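Local coordinates for heat-inducible transcription repressor HrcA (PDB 1STZ), which probably represses class I heat-shock genes, keeping the grpE-dnaK-dnaJ and groELS operons from being induced, by binding DNA, at residues Met111-Pro116 against Leu120-Asn125; Leu160-Leu165 against Ser222-Thr227; Thr166-Ser171 against Tyr294-Ser299. All blocks are in the same frame, centred on the assembly; numbering follows the deposited sequence.

Contact 1: residues Met111-Pro116 against Leu120-Asn125; sequences MPLADP and LFLAGN
Pro116 and Leu120 are one helical turn apart: their CA atoms lie 6.3 Å from each other, and Leu120 N donates to Pro116 O at 3.0 Å with an N-H...O angle of 164°. This is an i to i+4 bond in the first turn of helix 116-131. Leu113-Asp115 form an irregular lead-in, and the chain reverses at Asp115-Pro116, so the helix comes back past Leu113 and places Leu122 opposite it. Those two leucines reach toward each other tip to tip, and their CD1 methyls stand at 3.4 Å, closer than two methyls normally pack. Leu113 has CG beside its backbone N (chi1 -58°), a setting that sends CD1 across to the helix. The motif is an N-capped helix start: Asp115 holds the N-cap position, its OD1 bonded to Glu117 N, and Pro116 follows in the first helical position, where the missing N-H of proline costs no helical hydrogen bond. The CG of Leu120 lies 3.3 Å from Pro116 O, folded against the same carbonyl that binds its own N. Next, Phe121 O takes two donors from Asn125, one turn further along: Asn125 N at 3.2 Å and ND2 at 2.7 Å, from opposite faces of its plane. The same ND2 sits 3.3 Å above the ring plane of Phe121, over its centre. Leu113 packs on Thr174 of the second subunit, while Pro116 and Leu120 meet Phe332 of helix 314-334.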
ATOM      1  N   MET A 111       0.735   7.709  -9.396  1.00 38.00           N
ATOM      2  CA  MET A 111       2.159   7.425  -9.583  1.00 37.15           C
ATOM      3  C   MET A 111       2.575   7.899 -10.957  1.00 35.13           C
ATOM      4  O   MET A 111       2.247   9.053 -11.276  1.00 36.00           O
ATOM      5  CB  MET A 111       2.520   5.975  -9.194  1.00 38.12           C
ATOM      6  CG  MET A 111       1.813   4.824  -9.900  1.00 40.93           C
ATOM      7  SD  MET A 111       2.429   3.185  -9.298  1.00 45.11           S
ATOM      8  CE  MET A 111       3.987   2.951 -10.147  1.00 44.58           C
ATOM      9  N   PRO A 112       3.310   7.145 -11.773  1.00 31.72           N
ATOM     10  CA  PRO A 112       3.459   7.600 -13.137  1.00 29.31           C
ATOM     11  C   PRO A 112       2.545   6.855 -14.105  1.00 26.50           C
ATOM     12  O   PRO A 112       2.882   6.827 -15.262  1.00 25.46           O
ATOM     13  CB  PRO A 112       4.943   7.331 -13.407  1.00 29.60           C
ATOM     14  CG  PRO A 112       5.309   6.214 -12.472  1.00 30.12           C
ATOM     15  CD  PRO A 112       4.153   5.959 -11.560  1.00 31.70           C
ATOM     16  N   LEU A 113       1.422   6.290 -13.670  1.00 23.93           N
ATOM     17  CA  LEU A 113       0.456   5.724 -14.621  1.00 22.74           C
ATOM     18  C   LEU A 113      -0.096   6.784 -15.577  1.00 21.12           C
ATOM     19  O   LEU A 113      -0.342   7.906 -15.174  1.00 20.54           O
ATOM     20  CB  LEU A 113      -0.713   5.058 -13.902  1.00 23.39           C
ATOM     21  CG  LEU A 113      -0.361   3.931 -12.940  1.00 23.28           C
ATOM     22  CD1 LEU A 113      -1.636   3.425 -12.343  1.00 24.03           C
ATOM     23  CD2 LEU A 113       0.424   2.834 -13.652  1.00 23.98           C
ATOM     24  N   ALA A 114      -0.278   6.412 -16.837  1.00 19.71           N
ATOM     25  CA  ALA A 114      -0.744   7.306 -17.886  1.00 18.88           C
ATOM     26  C   ALA A 114      -2.073   6.856 -18.536  1.00 18.53           C
ATOM     27  O   ALA A 114      -2.561   7.514 -19.426  1.00 18.74           O
ATOM     28  CB  ALA A 114       0.356   7.432 -18.955  1.00 18.91           C
ATOM     29  N   ASP A 115      -2.640   5.734 -18.104  1.00 18.25           N
ATOM     30  CA  ASP A 115      -3.902   5.211 -18.635  1.00 18.16           C
ATOM     31  C   ASP A 115      -5.003   5.671 -17.677  1.00 17.92           C
ATOM     32  O   ASP A 115      -5.043   5.245 -16.531  1.00 17.02           O
ATOM     33  CB  ASP A 115      -3.855   3.670 -18.713  1.00 18.17           C
ATOM     34  CG  ASP A 115      -5.127   3.033 -19.329  1.00 20.39           C
ATOM     35  OD1 ASP A 115      -6.179   3.695 -19.495  1.00 21.67           O
ATOM     36  OD2 ASP A 115      -5.145   1.831 -19.682  1.00 23.95           O
ATOM     37  N   PRO A 116      -5.884   6.551 -18.125  1.00 18.26           N
ATOM     38  CA  PRO A 116      -6.939   7.043 -17.237  1.00 18.75           C
ATOM     39  C   PRO A 116      -7.847   5.916 -16.714  1.00 19.14           C
ATOM     40  O   PRO A 116      -8.326   6.036 -15.598  1.00 18.92           O
ATOM     41  CB  PRO A 116      -7.700   8.051 -18.107  1.00 18.93           C
ATOM     42  CG  PRO A 116      -7.376   7.696 -19.516  1.00 18.82           C
ATOM     43  CD  PRO A 116      -5.969   7.149 -19.471  1.00 18.17           C
ATOM     44  N   LEU A 120      -8.786   5.257 -12.727  1.00 19.02           N
ATOM     45  CA  LEU A 120     -10.156   5.123 -12.222  1.00 19.94           C
ATOM     46  C   LEU A 120     -10.344   3.773 -11.525  1.00 20.24           C
ATOM     47  O   LEU A 120     -11.036   3.685 -10.510  1.00 20.86           O
ATOM     48  CB  LEU A 120     -11.180   5.264 -13.353  1.00 19.74           C
ATOM     49  CG  LEU A 120     -11.220   6.605 -14.090  1.00 21.21           C
ATOM     50  CD1 LEU A 120     -12.282   6.586 -15.196  1.00 22.12           C
ATOM     51  CD2 LEU A 120     -11.425   7.779 -13.137  1.00 21.44           C
ATOM     52  N   PHE A 121      -9.736   2.732 -12.076  1.00 20.52           N
ATOM     53  CA  PHE A 121      -9.787   1.382 -11.506  1.00 20.97           C
ATOM     54  C   PHE A 121      -9.196   1.352 -10.089  1.00 20.55           C
ATOM     55  O   PHE A 121      -9.780   0.770  -9.177  1.00 20.40           O
ATOM     56  CB  PHE A 121      -9.009   0.382 -12.385  1.00 21.33           C
ATOM     57  CG  PHE A 121      -9.058  -1.048 -11.862  1.00 23.76           C
ATOM     58  CD1 PHE A 121      -8.054  -1.547 -11.056  1.00 25.49           C
ATOM     59  CD2 PHE A 121     -10.147  -1.870 -12.144  1.00 25.98           C
ATOM     60  CE1 PHE A 121      -8.115  -2.852 -10.559  1.00 26.41           C
ATOM     61  CE2 PHE A 121     -10.207  -3.181 -11.656  1.00 25.51           C
ATOM     62  CZ  PHE A 121      -9.200  -3.665 -10.861  1.00 25.37           C
ATOM     63  N   LEU A 122      -8.028   1.975  -9.916  1.00 19.72           N
ATOM     64  CA  LEU A 122      -7.371   2.007  -8.626  1.00 19.62           C
ATOM     65  C   LEU A 122      -8.160   2.824  -7.617  1.00 18.97           C
ATOM     66  O   LEU A 122      -8.296   2.419  -6.477  1.00 17.83           O
ATOM     67  CB  LEU A 122      -5.956   2.550  -8.738  1.00 19.71           C
ATOM     68  CG  LEU A 122      -4.998   1.632  -9.492  1.00 22.08           C
ATOM     69  CD1 LEU A 122      -3.744   2.394  -9.909  1.00 23.92           C
ATOM     70  CD2 LEU A 122      -4.634   0.420  -8.637  1.00 23.51           C
ATOM     71  N   ALA A 123      -8.664   3.970  -8.047  1.00 18.53           N
ATOM     72  CA  ALA A 123      -9.452   4.834  -7.181  1.00 19.58           C
ATOM     73  C   ALA A 123     -10.719   4.135  -6.682  1.00 19.68           C
ATOM     74  O   ALA A 123     -10.995   4.157  -5.489  1.00 21.08           O
ATOM     75  CB  ALA A 123      -9.799   6.167  -7.886  1.00 19.02           C
ATOM     76  N   GLY A 124     -11.463   3.498  -7.570  1.00 20.06           N
ATOM     77  CA  GLY A 124     -12.736   2.883  -7.215  1.00 20.55           C
ATOM     78  C   GLY A 124     -12.535   1.739  -6.246  1.00 21.06           C
ATOM     79  O   GLY A 124     -13.253   1.594  -5.236  1.00 21.16           O
ATOM     80  N   ASN A 125     -11.489   0.965  -6.504  1.00 20.86           N
ATOM     81  CA  ASN A 125     -11.184  -0.172  -5.681  1.00 21.09           C
ATOM     82  C   ASN A 125     -10.645   0.182  -4.294  1.00 20.87           C
ATOM     83  O   ASN A 125     -10.991  -0.495  -3.317  1.00 20.04           O
ATOM     84  CB  ASN A 125     -10.293  -1.141  -6.437  1.00 21.74           C
ATOM     85  CG  ASN A 125     -11.094  -1.953  -7.481  1.00 25.31           C
ATOM     86  OD1 ASN A 125     -11.840  -2.863  -7.129  1.00 28.15           O
ATOM     87  ND2 ASN A 125     -10.988  -1.571  -8.752  1.00 28.97           N
TER

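Contact 2: residues Leu160-Leu165 against Ser222-Thr227; sequences LIFSIL and SLIGET
Phe162 meets Ile224 at the edge of its ring: CZ lies 3.7 Å from Ile224 CG1, which sits near the ring plane, and the two side chains cross at about a right angle. With CG anti to the backbone N (chi1 164°), the phenyl reaches from the strand to the last turn of helix 215-224. Leu223 runs antiparallel alongside the phenyl, its CD1 4.0 Å from Phe162 CD2 on an oblique approach. This is the tight part, all of it buried. The arrangement is a helix laid on one face of a three-stranded antiparallel meander, strands 149-154, 159-166 and 169-177; on the other face Ser163 points away from the helix and packs on Ile161 of the second subunit. Cutting Phe162 back to an alanine would remove the ring and is likely to leave Ile224 CG1 and Leu223 CD1 facing a gap between helix and sheet. The packing is looser at Ile164 CG2, still 4.4 Å from Ile224 CG1. At the solvent side Gly225 leaves helical geometry and the chain runs off to an exposed Thr227, while Ser222, also exposed, turns its OG back to Leu219 O. Glu226 OE2 has a long, weak ion pair with Lys172.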
ATOM      1  N   LEU A 160       2.432  -6.551 -32.037  1.00 17.55           N
ATOM      2  CA  LEU A 160       2.186  -5.145 -32.317  1.00 17.84           C
ATOM      3  C   LEU A 160       1.479  -4.540 -31.120  1.00 17.37           C
ATOM      4  O   LEU A 160       0.617  -5.185 -30.545  1.00 17.00           O
ATOM      5  CB  LEU A 160       1.262  -5.044 -33.535  1.00 18.32           C
ATOM      6  CG  LEU A 160       1.161  -3.736 -34.314  1.00 19.59           C
ATOM      7  CD1 LEU A 160       0.822  -4.016 -35.783  1.00 19.98           C
ATOM      8  CD2 LEU A 160       0.127  -2.817 -33.714  1.00 20.94           C
ATOM      9  N   ILE A 161       1.809  -3.310 -30.742  1.00 16.88           N
ATOM     10  CA  ILE A 161       1.033  -2.629 -29.720  1.00 16.94           C
ATOM     11  C   ILE A 161       0.269  -1.443 -30.293  1.00 16.70           C
ATOM     12  O   ILE A 161       0.847  -0.522 -30.856  1.00 16.97           O
ATOM     13  CB  ILE A 161       1.913  -2.208 -28.508  1.00 17.31           C
ATOM     14  CG1 ILE A 161       2.408  -3.456 -27.771  1.00 18.23           C
ATOM     15  CG2 ILE A 161       1.099  -1.354 -27.551  1.00 17.15           C
ATOM     16  CD1 ILE A 161       3.482  -3.192 -26.744  1.00 20.06           C
ATOM     17  N   PHE A 162      -1.053  -1.498 -30.159  1.00 16.50           N
ATOM     18  CA  PHE A 162      -1.936  -0.428 -30.584  1.00 16.06           C
ATOM     19  C   PHE A 162      -2.322   0.394 -29.369  1.00 16.29           C
ATOM     20  O   PHE A 162      -2.467  -0.139 -28.282  1.00 16.37           O
ATOM     21  CB  PHE A 162      -3.191  -1.007 -31.257  1.00 15.36           C
ATOM     22  CG  PHE A 162      -4.328  -0.023 -31.385  1.00 15.30           C
ATOM     23  CD1 PHE A 162      -4.384   0.869 -32.451  1.00 16.23           C
ATOM     24  CD2 PHE A 162      -5.351   0.001 -30.448  1.00 13.89           C
ATOM     25  CE1 PHE A 162      -5.441   1.770 -32.570  1.00 15.64           C
ATOM     26  CE2 PHE A 162      -6.387   0.896 -30.564  1.00 14.65           C
ATOM     27  CZ  PHE A 162      -6.432   1.783 -31.629  1.00 14.50           C
ATOM     28  N   SER A 163      -2.519   1.688 -29.572  1.00 16.64           N
ATOM     29  CA  SER A 163      -3.111   2.561 -28.566  1.00 17.52           C
ATOM     30  C   SER A 163      -3.509   3.891 -29.181  1.00 17.72           C
ATOM     31  O   SER A 163      -3.182   4.182 -30.322  1.00 17.57           O
ATOM     32  CB  SER A 163      -2.157   2.808 -27.394  1.00 17.68           C
ATOM     33  OG  SER A 163      -0.896   3.255 -27.852  1.00 19.39           O
ATOM     34  N   ILE A 164      -4.271   4.679 -28.436  1.00 18.46           N
ATOM     35  CA  ILE A 164      -4.593   6.024 -28.867  1.00 19.14           C
ATOM     36  C   ILE A 164      -4.183   6.984 -27.781  1.00 19.09           C
ATOM     37  O   ILE A 164      -4.132   6.621 -26.615  1.00 18.95           O
ATOM     38  CB  ILE A 164      -6.093   6.186 -29.200  1.00 19.36           C
ATOM     39  CG1 ILE A 164      -6.963   5.954 -27.963  1.00 21.19           C
ATOM     40  CG2 ILE A 164      -6.487   5.244 -30.315  1.00 20.16           C
ATOM     41  CD1 ILE A 164      -8.438   6.178 -28.204  1.00 22.40           C
ATOM     42  N   LEU A 165      -3.905   8.210 -28.186  1.00 18.93           N
ATOM     43  CA  LEU A 165      -3.634   9.292 -27.262  1.00 19.60           C
ATOM     44  C   LEU A 165      -4.892  10.125 -27.181  1.00 18.75           C
ATOM     45  O   LEU A 165      -5.521  10.413 -28.188  1.00 16.82           O
ATOM     46  CB  LEU A 165      -2.513  10.185 -27.772  1.00 19.72           C
ATOM     47  CG  LEU A 165      -1.347  10.391 -26.829  1.00 24.67           C
ATOM     48  CD1 LEU A 165      -1.838  11.016 -25.522  1.00 26.55           C
ATOM     49  CD2 LEU A 165      -0.608   9.062 -26.568  1.00 26.47           C
ATOM     50  N   SER A 222     -13.099  -2.243 -33.637  1.00 24.38           N
ATOM     51  CA  SER A 222     -13.616  -2.992 -32.481  1.00 24.67           C
ATOM     52  C   SER A 222     -12.830  -2.723 -31.193  1.00 24.69           C
ATOM     53  O   SER A 222     -13.401  -2.792 -30.100  1.00 24.63           O
ATOM     54  CB  SER A 222     -13.666  -4.497 -32.773  1.00 24.94           C
ATOM     55  OG  SER A 222     -12.370  -5.046 -32.949  1.00 25.65           O
ATOM     56  N   LEU A 223     -11.537  -2.405 -31.309  1.00 24.55           N
ATOM     57  CA  LEU A 223     -10.716  -2.103 -30.131  1.00 24.94           C
ATOM     58  C   LEU A 223     -11.055  -0.735 -29.547  1.00 25.27           C
ATOM     59  O   LEU A 223     -11.175  -0.595 -28.338  1.00 24.83           O
ATOM     60  CB  LEU A 223      -9.218  -2.170 -30.449  1.00 25.08           C
ATOM     61  CG  LEU A 223      -8.677  -3.556 -30.812  1.00 25.74           C
ATOM     62  CD1 LEU A 223      -7.213  -3.446 -31.216  1.00 26.70           C
ATOM     63  CD2 LEU A 223      -8.867  -4.538 -29.646  1.00 25.68           C
ATOM     64  N   ILE A 224     -11.204   0.262 -30.410  1.00 26.16           N
ATOM     65  CA  ILE A 224     -11.614   1.601 -29.995  1.00 27.14           C
ATOM     66  C   ILE A 224     -13.059   1.569 -29.524  1.00 28.39           C
ATOM     67  O   ILE A 224     -13.400   2.121 -28.470  1.00 28.62           O
ATOM     68  CB  ILE A 224     -11.464   2.605 -31.157  1.00 26.96           C
ATOM     69  CG1 ILE A 224      -9.987   2.801 -31.489  1.00 27.08           C
ATOM     70  CG2 ILE A 224     -12.106   3.952 -30.791  1.00 27.24           C
ATOM     71  CD1 ILE A 224      -9.736   3.383 -32.830  1.00 28.22           C
ATOM     72  N   GLY A 225     -13.900   0.907 -30.315  1.00 29.66           N
ATOM     73  CA  GLY A 225     -15.310   0.765 -30.011  1.00 30.65           C
ATOM     74  C   GLY A 225     -15.612  -0.409 -29.094  1.00 31.52           C
ATOM     75  O   GLY A 225     -16.735  -0.908 -29.095  1.00 31.80           O
ATOM     76  N   GLU A 226     -14.623  -0.849 -28.310  1.00 32.57           N
ATOM     77  CA  GLU A 226     -14.824  -1.927 -27.346  1.00 33.20           C
ATOM     78  C   GLU A 226     -15.955  -1.511 -26.410  1.00 32.95           C
ATOM     79  O   GLU A 226     -15.999  -0.365 -25.965  1.00 33.07           O
ATOM     80  CB  GLU A 226     -13.528  -2.226 -26.557  1.00 33.81           C
ATOM     81  CG  GLU A 226     -13.062  -1.118 -25.600  1.00 36.36           C
ATOM     82  CD  GLU A 226     -11.619  -1.288 -25.089  1.00 40.49           C
ATOM     83  OE1 GLU A 226     -10.820  -2.012 -25.739  1.00 43.49           O
ATOM     84  OE2 GLU A 226     -11.264  -0.674 -24.041  1.00 41.06           O
ATOM     85  N   THR A 227     -16.887  -2.424 -26.152  1.00 32.76           N
ATOM     86  CA  THR A 227     -17.922  -2.182 -25.157  1.00 32.27           C
ATOM     87  C   THR A 227     -17.300  -1.850 -23.801  1.00 32.69           C
ATOM     88  O   THR A 227     -16.663  -2.711 -23.172  1.00 33.38           O
ATOM     89  CB  THR A 227     -18.845  -3.396 -25.017  1.00 32.24           C
ATOM     90  OG1 THR A 227     -19.726  -3.472 -26.153  1.00 30.87           O
ATOM     91  CG2 THR A 227     -19.765  -3.239 -23.788  1.00 30.99           C
TER

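Contact 3: residues Thr166-Ser171 against Tyr294-Ser299; sequences TEFGVS and YFKGES
Lys296 N makes the shortest polar bond within either segment, 2.8 Å to Ser299 O, and Ser299 N returns one of 3.2 Å to Lys296 O. The pair closes a two-residue beta hairpin with a type II' turn between strands 287-296 and 299-309 of the five-stranded sheet; Gly297 takes its second position with a phi of 73°. The facing segment is a second such hairpin, of type I, between strands 159-166 and 169-177, closed by Thr166 N to Gly169 O at 2.9 Å. At Gly169 a side chain would be jammed against the carbonyl O of Phe168. The two turns meet through the aliphatic part of Lys296, whose chain is bent at its last two torsions (67° and 61°). Its CD lies 3.2 Å from Glu167 OE2 and 3.9 Å from Phe168 CE2, and the lysine side chain crosses both of theirs at about a right angle. The ammonium does not close a salt bridge: Lys296 NZ stops 4.5 Å from Glu167 OE2, a distance at which the opposite charges may still attract weakly. Phe168 is further fixed by Phe332 of helix 314-334, which it meets edge-to-face, while its backbone O bonds to Tyr331 OH. Glu167, adjacent in sequence, lays its own chain on the phenyl, with CG 3.7 Å above the ring plane of Phe168, over its centre.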
ATOM      1  N   THR A 166      -5.186  10.563 -25.976  1.00 18.57           N
ATOM      2  CA  THR A 166      -6.337  11.374 -25.692  1.00 19.45           C
ATOM      3  C   THR A 166      -5.854  12.524 -24.786  1.00 19.67           C
ATOM      4  O   THR A 166      -4.711  12.507 -24.388  1.00 19.70           O
ATOM      5  CB  THR A 166      -7.331  10.394 -25.054  1.00 19.78           C
ATOM      6  OG1 THR A 166      -8.372  10.068 -25.998  1.00 21.13           O
ATOM      7  CG2 THR A 166      -7.971  10.898 -23.833  1.00 18.49           C
ATOM      8  N   GLU A 167      -6.693  13.515 -24.473  1.00 20.14           N
ATOM      9  CA  GLU A 167      -6.304  14.589 -23.541  1.00 20.79           C
ATOM     10  C   GLU A 167      -6.042  14.081 -22.120  1.00 21.02           C
ATOM     11  O   GLU A 167      -5.362  14.758 -21.341  1.00 21.59           O
ATOM     12  CB  GLU A 167      -7.330  15.739 -23.527  1.00 20.62           C
ATOM     13  CG  GLU A 167      -8.687  15.389 -22.919  1.00 23.27           C
ATOM     14  CD  GLU A 167      -9.546  16.611 -22.665  1.00 24.94           C
ATOM     15  OE1 GLU A 167     -10.727  16.607 -23.076  1.00 27.27           O
ATOM     16  OE2 GLU A 167      -9.028  17.588 -22.073  1.00 27.78           O
ATOM     17  N   PHE A 168      -6.566  12.895 -21.802  1.00 20.81           N
ATOM     18  CA  PHE A 168      -6.399  12.242 -20.500  1.00 21.04           C
ATOM     19  C   PHE A 168      -5.324  11.153 -20.433  1.00 21.27           C
ATOM     20  O   PHE A 168      -5.169  10.509 -19.399  1.00 21.93           O
ATOM     21  CB  PHE A 168      -7.735  11.620 -20.072  1.00 21.27           C
ATOM     22  CG  PHE A 168      -8.860  12.601 -20.007  1.00 20.90           C
ATOM     23  CD1 PHE A 168     -10.050  12.348 -20.659  1.00 20.65           C
ATOM     24  CD2 PHE A 168      -8.708  13.805 -19.326  1.00 21.64           C
ATOM     25  CE1 PHE A 168     -11.098  13.259 -20.597  1.00 20.62           C
ATOM     26  CE2 PHE A 168      -9.746  14.722 -19.261  1.00 20.93           C
ATOM     27  CZ  PHE A 168     -10.943  14.447 -19.891  1.00 21.11           C
ATOM     28  N   GLY A 169      -4.606  10.921 -21.523  1.00 21.30           N
ATOM     29  CA  GLY A 169      -3.496   9.978 -21.510  1.00 21.24           C
ATOM     30  C   GLY A 169      -3.551   8.934 -22.612  1.00 20.76           C
ATOM     31  O   GLY A 169      -4.104   9.175 -23.666  1.00 19.74           O
ATOM     32  N   VAL A 170      -2.971   7.770 -22.349  1.00 20.84           N
ATOM     33  CA  VAL A 170      -2.881   6.692 -23.338  1.00 20.88           C
ATOM     34  C   VAL A 170      -3.974   5.668 -23.037  1.00 20.74           C
ATOM     35  O   VAL A 170      -4.032   5.110 -21.936  1.00 20.87           O
ATOM     36  CB  VAL A 170      -1.499   6.037 -23.263  1.00 20.88           C
ATOM     37  CG1 VAL A 170      -1.330   4.970 -24.333  1.00 21.62           C
ATOM     38  CG2 VAL A 170      -0.400   7.102 -23.374  1.00 21.18           C
ATOM     39  N   SER A 171      -4.870   5.457 -23.989  1.00 20.24           N
ATOM     40  CA  SER A 171      -5.995   4.556 -23.789  1.00 20.53           C
ATOM     41  C   SER A 171      -6.004   3.450 -24.816  1.00 19.85           C
ATOM     42  O   SER A 171      -5.310   3.515 -25.823  1.00 19.39           O
ATOM     43  CB  SER A 171      -7.312   5.323 -23.875  1.00 20.24           C
ATOM     44  OG  SER A 171      -7.223   6.524 -23.133  1.00 23.03           O
ATOM     45  N   TYR A 294     -15.273  14.652 -10.134  1.00 18.82           N
ATOM     46  CA  TYR A 294     -13.864  14.907 -10.377  1.00 18.41           C
ATOM     47  C   TYR A 294     -13.756  15.789 -11.626  1.00 18.70           C
ATOM     48  O   TYR A 294     -14.614  15.724 -12.513  1.00 18.71           O
ATOM     49  CB  TYR A 294     -13.051  13.599 -10.478  1.00 17.73           C
ATOM     50  CG  TYR A 294     -13.323  12.708 -11.663  1.00 16.73           C
ATOM     51  CD1 TYR A 294     -12.437  12.642 -12.735  1.00 16.25           C
ATOM     52  CD2 TYR A 294     -14.416  11.871 -11.684  1.00 16.91           C
ATOM     53  CE1 TYR A 294     -12.688  11.813 -13.823  1.00 17.15           C
ATOM     54  CE2 TYR A 294     -14.677  11.040 -12.768  1.00 16.44           C
ATOM     55  CZ  TYR A 294     -13.815  11.002 -13.824  1.00 16.88           C
ATOM     56  OH  TYR A 294     -14.094  10.154 -14.888  1.00 17.58           O
ATOM     57  N   PHE A 295     -12.722  16.623 -11.658  1.00 18.54           N
ATOM     58  CA  PHE A 295     -12.617  17.721 -12.596  1.00 18.92           C
ATOM     59  C   PHE A 295     -11.296  17.722 -13.356  1.00 19.75           C
ATOM     60  O   PHE A 295     -10.263  17.284 -12.859  1.00 18.21           O
ATOM     61  CB  PHE A 295     -12.679  19.069 -11.851  1.00 19.34           C
ATOM     62  CG  PHE A 295     -14.003  19.367 -11.194  1.00 17.48           C
ATOM     63  CD1 PHE A 295     -14.325  18.803  -9.976  1.00 17.29           C
ATOM     64  CD2 PHE A 295     -14.901  20.242 -11.783  1.00 15.85           C
ATOM     65  CE1 PHE A 295     -15.549  19.079  -9.361  1.00 17.45           C
ATOM     66  CE2 PHE A 295     -16.107  20.540 -11.179  1.00 17.24           C
ATOM     67  CZ  PHE A 295     -16.437  19.961  -9.961  1.00 17.51           C
ATOM     68  N   LYS A 296     -11.347  18.286 -14.557  1.00 21.23           N
ATOM     69  CA  LYS A 296     -10.167  18.755 -15.267  1.00 22.13           C
ATOM     70  C   LYS A 296     -10.168  20.270 -15.204  1.00 22.29           C
ATOM     71  O   LYS A 296     -10.774  20.932 -16.031  1.00 22.62           O
ATOM     72  CB  LYS A 296     -10.214  18.262 -16.712  1.00 22.60           C
ATOM     73  CG  LYS A 296      -9.093  18.788 -17.600  1.00 24.41           C
ATOM     74  CD  LYS A 296      -9.423  18.630 -19.088  1.00 27.45           C
ATOM     75  CE  LYS A 296     -10.584  19.499 -19.541  1.00 29.51           C
ATOM     76  NZ  LYS A 296     -10.294  20.950 -19.338  1.00 31.52           N
ATOM     77  N   GLY A 297      -9.502  20.829 -14.204  1.00 23.14           N
ATOM     78  CA  GLY A 297      -9.546  22.261 -13.966  1.00 23.48           C
ATOM     79  C   GLY A 297     -10.904  22.623 -13.398  1.00 24.15           C
ATOM     80  O   GLY A 297     -11.309  22.076 -12.377  1.00 23.58           O
ATOM     81  N   GLU A 298     -11.612  23.536 -14.062  1.00 25.14           N
ATOM     82  CA  GLU A 298     -12.990  23.875 -13.684  1.00 25.80           C
ATOM     83  C   GLU A 298     -14.050  22.953 -14.324  1.00 25.67           C
ATOM     84  O   GLU A 298     -15.203  22.983 -13.923  1.00 26.05           O
ATOM     85  CB  GLU A 298     -13.302  25.332 -14.050  1.00 26.28           C
ATOM     86  CG  GLU A 298     -12.292  26.350 -13.520  1.00 28.34           C
ATOM     87  CD  GLU A 298     -12.460  26.643 -12.037  1.00 31.36           C
ATOM     88  OE1 GLU A 298     -12.201  27.795 -11.625  1.00 33.46           O
ATOM     89  OE2 GLU A 298     -12.850  25.734 -11.273  1.00 32.65           O
ATOM     90  N   SER A 299     -13.661  22.143 -15.308  1.00 25.43           N
ATOM     91  CA  SER A 299     -14.617  21.295 -16.047  1.00 25.42           C
ATOM     92  C   SER A 299     -14.876  19.940 -15.390  1.00 24.24           C
ATOM     93  O   SER A 299     -13.951  19.166 -15.240  1.00 24.55           O
ATOM     94  CB  SER A 299     -14.105  21.063 -17.478  1.00 25.19           C
ATOM     95  OG  SER A 299     -14.281  22.239 -18.243  1.00 26.54           O
TER

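How the contacts relate
Contact 1 comes first along the chain; contacts 2 and 3 then interleave, 160-165 and 166-171 being consecutive. Contact 3 touches both others, its centre about 12 Å from that of contact 1 and about 18 Å from that of contact 2; contacts 1 and 2, centres also about 18 Å apart, do not touch (nearest atoms about 7 Å). Ala114 O of contact 1 accepts from Val170 N at 3.0 Å, and Ile164 O of contact 2 from Ser171 N at 3.0 Å, so strand 169-177 is bonded to both. Contact 3 joins the three-stranded sheet to the five-stranded one, and all three reach the second subunit, consistent with a role for this region in dimerization.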